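Local coordinates for aminotransferase, class V family protein (Trichomonas vaginalis, PDB 5F8V), which probably catalyses the pyridoxal-phosphate-dependent transfer of an amino group between O-phospho-L-serine and 2-oxoglutarate, a step of L-serine biosynthesis, at residues A[212-222]-A[231-239]. Numbering follows the deposited sequence.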
loop_
_atom_site.group_PDB
_atom_site.type_symbol
_atom_site.label_atom_id
_atom_site.label_comp_id
_atom_site.label_asym_id
_atom_site.label_seq_id
_atom_site.Cartn_x
_atom_site.Cartn_y
_atom_site.Cartn_z
ATOM N N VAL A 212 2.047 1.363 -12.290
ATOM C CA VAL A 212 2.043 0.361 -13.350
ATOM C C VAL A 212 1.547 1.041 -14.628
ATOM O O VAL A 212 0.476 1.653 -14.640
ATOM C CB VAL A 212 1.169 -0.865 -13.001
ATOM C CG1 VAL A 212 1.463 -2.015 -13.951
ATOM C CG2 VAL A 212 1.402 -1.315 -11.563
ATOM N N ILE A 213 2.348 0.952 -15.686
ATOM C CA ILE A 213 2.026 1.531 -16.986
ATOM C C ILE A 213 1.880 0.381 -17.962
ATOM O O ILE A 213 2.831 -0.384 -18.147
ATOM C CB ILE A 213 3.128 2.507 -17.450
ATOM C CG1 ILE A 213 3.161 3.727 -16.518
ATOM C CG2 ILE A 213 2.906 2.932 -18.903
ATOM C CD1 ILE A 213 4.305 4.690 -16.770
ATOM N N ILE A 214 0.703 0.260 -18.588
ATOM C CA ILE A 214 0.344 -0.935 -19.378
ATOM C C ILE A 214 -0.146 -0.572 -20.777
ATOM O O ILE A 214 -1.027 0.280 -20.923
ATOM C CB ILE A 214 -0.773 -1.759 -18.691
ATOM C CG1 ILE A 214 -0.420 -2.036 -17.222
ATOM C CG2 ILE A 214 -1.028 -3.067 -19.457
ATOM C CD1 ILE A 214 -1.555 -2.590 -16.387
ATOM N N ARG A 215 0.410 -1.233 -21.797
ATOM C CA ARG A 215 -0.035 -1.039 -23.183
ATOM C C ARG A 215 -1.428 -1.682 -23.317
ATOM O O ARG A 215 -1.623 -2.819 -22.885
ATOM C CB ARG A 215 0.959 -1.685 -24.161
ATOM C CG ARG A 215 0.917 -1.124 -25.581
ATOM C CD ARG A 215 1.140 -2.209 -26.625
ATOM N NE ARG A 215 2.520 -2.633 -26.802
ATOM C CZ ARG A 215 2.912 -3.837 -27.227
ATOM N NH1 ARG A 215 2.037 -4.797 -27.541
ATOM N NH2 ARG A 215 4.213 -4.088 -27.338
ATOM N N LYS A 216 -2.378 -0.957 -23.904
ATOM C CA LYS A 216 -3.806 -1.352 -23.867
ATOM C C LYS A 216 -4.164 -2.732 -24.444
ATOM O O LYS A 216 -5.021 -3.414 -23.878
ATOM C CB LYS A 216 -4.693 -0.266 -24.503
ATOM C CG LYS A 216 -4.880 0.934 -23.602
ATOM C CD LYS A 216 -5.586 2.082 -24.295
ATOM C CE LYS A 216 -5.807 3.219 -23.317
ATOM N NZ LYS A 216 -6.280 4.452 -23.993
ATOM N N ASP A 217 -3.530 -3.142 -25.544
ATOM C CA ASP A 217 -3.769 -4.492 -26.115
ATOM C C ASP A 217 -3.262 -5.648 -25.232
ATOM O O ASP A 217 -3.745 -6.777 -25.370
ATOM C CB ASP A 217 -3.199 -4.640 -27.543
ATOM C CG ASP A 217 -1.694 -4.449 -27.602
ATOM O OD1 ASP A 217 -1.230 -3.524 -26.910
ATOM O OD2 ASP A 217 -0.990 -5.195 -28.322
ATOM N N MET A 218 -2.324 -5.374 -24.319
ATOM C CA MET A 218 -1.875 -6.392 -23.353
ATOM C C MET A 218 -3.009 -6.809 -22.409
ATOM O O MET A 218 -3.096 -7.969 -22.023
ATOM C CB MET A 218 -0.673 -5.904 -22.531
ATOM C CG MET A 218 0.584 -5.619 -23.344
ATOM S SD MET A 218 1.340 -7.100 -24.031
ATOM C CE MET A 218 1.992 -7.882 -22.558
ATOM N N LEU A 219 -3.877 -5.863 -22.050
ATOM C CA LEU A 219 -5.039 -6.151 -21.209
ATOM C C LEU A 219 -6.223 -6.795 -21.942
ATOM O O LEU A 219 -7.165 -7.256 -21.291
ATOM C CB LEU A 219 -5.493 -4.883 -20.494
ATOM C CG LEU A 219 -4.485 -4.336 -19.484
ATOM C CD1 LEU A 219 -5.002 -3.030 -18.910
ATOM C CD2 LEU A 219 -4.217 -5.340 -18.368
ATOM N N GLU A 220 -6.176 -6.850 -23.275
ATOM C CA GLU A 220 -7.114 -7.684 -24.036
ATOM C C GLU A 220 -6.887 -9.192 -23.781
ATOM O O GLU A 220 -7.773 -10.009 -24.045
ATOM C CB GLU A 220 -7.044 -7.370 -25.542
ATOM C CG GLU A 220 -7.486 -5.952 -25.904
ATOM C CD GLU A 220 -7.385 -5.629 -27.396
ATOM O OE1 GLU A 220 -7.096 -6.533 -28.211
ATOM O OE2 GLU A 220 -7.601 -4.456 -27.766
ATOM N N ARG A 221 -5.715 -9.554 -23.254
ATOM C CA ARG A 221 -5.404 -10.952 -22.931
ATOM C C ARG A 221 -6.236 -11.418 -21.735
ATOM O O ARG A 221 -6.551 -10.614 -20.856
ATOM C CB ARG A 221 -3.914 -11.121 -22.620
ATOM C CG ARG A 221 -3.001 -10.729 -23.772
ATOM C CD ARG A 221 -1.543 -10.856 -23.401
ATOM N NE ARG A 221 -0.689 -10.577 -24.556
ATOM C CZ ARG A 221 0.597 -10.904 -24.656
ATOM N NH1 ARG A 221 1.232 -11.532 -23.665
ATOM N NH2 ARG A 221 1.260 -10.595 -25.762
ATOM N N PRO A 222 -6.599 -12.715 -21.699
ATOM C CA PRO A 222 -7.408 -13.204 -20.582
ATOM C C PRO A 222 -6.561 -13.365 -19.321
ATOM O O PRO A 222 -5.434 -13.845 -19.407
ATOM C CB PRO A 222 -7.899 -14.563 -21.079
ATOM C CG PRO A 222 -6.822 -15.031 -21.993
ATOM C CD PRO A 222 -6.284 -13.792 -22.658
ATOM N N MET A 231 -5.849 -7.095 -8.056
ATOM C CA MET A 231 -4.628 -7.302 -8.833
ATOM C C MET A 231 -4.875 -7.596 -10.320
ATOM O O MET A 231 -3.913 -7.836 -11.066
ATOM C CB MET A 231 -3.810 -8.443 -8.212
ATOM C CG MET A 231 -3.345 -8.174 -6.788
ATOM S SD MET A 231 -2.601 -9.615 -6.002
ATOM C CE MET A 231 -1.224 -9.933 -7.096
ATOM N N ASP A 232 -6.141 -7.607 -10.745
ATOM C CA ASP A 232 -6.491 -7.681 -12.162
ATOM C C ASP A 232 -6.445 -6.254 -12.672
ATOM O O ASP A 232 -7.269 -5.424 -12.272
ATOM C CB ASP A 232 -7.887 -8.289 -12.346
ATOM C CG ASP A 232 -8.257 -8.527 -13.816
ATOM O OD1 ASP A 232 -7.638 -7.950 -14.743
ATOM O OD2 ASP A 232 -9.207 -9.300 -14.044
ATOM N N TYR A 233 -5.479 -5.961 -13.538
ATOM C CA TYR A 233 -5.238 -4.588 -13.964
ATOM C C TYR A 233 -6.391 -4.009 -14.800
ATOM O O TYR A 233 -6.585 -2.795 -14.801
ATOM C CB TYR A 233 -3.910 -4.456 -14.715
ATOM C CG TYR A 233 -2.644 -4.683 -13.888
ATOM C CD1 TYR A 233 -2.461 -4.082 -12.635
ATOM C CD2 TYR A 233 -1.606 -5.471 -14.387
ATOM C CE1 TYR A 233 -1.292 -4.285 -11.899
ATOM C CE2 TYR A 233 -0.439 -5.679 -13.663
ATOM C CZ TYR A 233 -0.278 -5.086 -12.426
ATOM O OH TYR A 233 0.902 -5.307 -11.731
ATOM N N ARG A 234 -7.144 -4.868 -15.491
ATOM C CA ARG A 234 -8.388 -4.463 -16.175
ATOM C C ARG A 234 -9.376 -3.839 -15.202
ATOM O O ARG A 234 -9.959 -2.798 -15.494
ATOM C CB ARG A 234 -9.072 -5.668 -16.836
ATOM C CG ARG A 234 -8.300 -6.256 -17.999
ATOM C CD ARG A 234 -8.512 -7.756 -18.147
ATOM N NE ARG A 234 -7.371 -8.342 -18.841
ATOM C CZ ARG A 234 -6.182 -8.593 -18.292
ATOM N NH1 ARG A 234 -5.946 -8.343 -17.000
ATOM N NH2 ARG A 234 -5.217 -9.116 -19.041
ATOM N N ILE A 235 -9.551 -4.481 -14.044
ATOM C CA ILE A 235 -10.434 -3.963 -12.987
ATOM C C ILE A 235 -9.953 -2.581 -12.512
ATOM O O ILE A 235 -10.774 -1.692 -12.306
ATOM C CB ILE A 235 -10.611 -4.983 -11.812
ATOM C CG1 ILE A 235 -11.751 -5.967 -12.108
ATOM C CG2 ILE A 235 -10.955 -4.301 -10.488
ATOM C CD1 ILE A 235 -11.597 -6.759 -13.384
ATOM N N GLN A 236 -8.637 -2.404 -12.349
ATOM C CA GLN A 236 -8.066 -1.095 -11.978
ATOM C C GLN A 236 -8.370 -0.021 -13.028
ATOM O O GLN A 236 -8.855 1.057 -12.691
ATOM C CB GLN A 236 -6.541 -1.179 -11.768
ATOM C CG GLN A 236 -6.093 -1.982 -10.553
ATOM C CD GLN A 236 -6.567 -1.408 -9.231
ATOM O OE1 GLN A 236 -6.859 -0.213 -9.117
ATOM N NE2 GLN A 236 -6.657 -2.263 -8.222
ATOM N N VAL A 237 -8.096 -0.337 -14.293
ATOM C CA VAL A 237 -8.339 0.586 -15.417
ATOM C C VAL A 237 -9.827 0.967 -15.489
ATOM O O VAL A 237 -10.171 2.148 -15.530
ATOM C CB VAL A 237 -7.869 -0.034 -16.760
ATOM C CG1 VAL A 237 -8.329 0.794 -17.959
ATOM C CG2 VAL A 237 -6.349 -0.201 -16.778
ATOM N N LYS A 238 -10.688 -0.051 -15.473
ATOM C CA LYS A 238 -12.152 0.117 -15.528
ATOM C C LYS A 238 -12.702 1.073 -14.458
ATOM O O LYS A 238 -13.664 1.789 -14.726
ATOM C CB LYS A 238 -12.847 -1.252 -15.401
ATOM C CG LYS A 238 -14.312 -1.283 -15.828
ATOM C CD LYS A 238 -14.897 -2.681 -15.661
ATOM C CE LYS A 238 -16.346 -2.758 -16.126
ATOM N NZ LYS A 238 -17.255 -1.910 -15.303
ATOM N N ASN A 239 -12.087 1.078 -13.268
ATOM C CA ASN A 239 -12.517 1.915 -12.136
ATOM C C ASN A 239 -11.575 3.087 -11.792
ATOM O O ASN A 239 -11.586 3.571 -10.653
ATOM C CB ASN A 239 -12.726 1.027 -10.895
ATOM C CG ASN A 239 -13.896 0.074 -11.048
ATOM O OD1 ASN A 239 -15.048 0.470 -10.895
ATOM N ND2 ASN A 239 -13.607 -1.191 -11.323
#
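Arg234 reaches from the short helix 233-238 to two backbone carbonyls of the turn that follows strand 209-215. Arg234 NH2 donates to Arg221 O over 2.7 Å, with an N-H...O angle of 131° and the donor standing above the carbonyl plane. Arg234 NE approaches Leu219 O at 2.7 Å, but this bond is bent and weak, as is a second one from NE to Arg221 O. Leu219 CD2 lies over one face of the Arg234 guanidinium, displaced toward its rim, while Leu219 CD1 meets Val237 CG2 at 3.8 Å.

Deeper in, the Tyr233 ring lies against strand 209-215, which runs between strands 69-75 and 193-199 in the mixed sheet of the PLP-binding domain. Val212 CG1 makes a CH-pi contact over one face, 4.2 Å from the centroid of the Tyr233 ring and 23° off its normal; chi1 of -166°, which sets CG1 anti to the backbone N, directs this methyl there. Ile214 CD1 packs obliquely at 3.4 Å from Tyr233 CG. Met231 O lies over the opposite face, and the hydroxyl ties the short helix to Gln81 of helix 78-89 by a hydrogen bond.

The second shell fixes Arg234. Asp232, the helix N-cap, accepts at OD1 from Arg234 N and, from the opposite face of its carboxylate, from Arg234 NH1 in a salt bridge; NH1 also donates to OD1 of Asn88, on helix 78-89. One carboxylate thus caps the helix and orients the arginine, whose charge it probably offsets while NE and NH2 serve the turn's carbonyls.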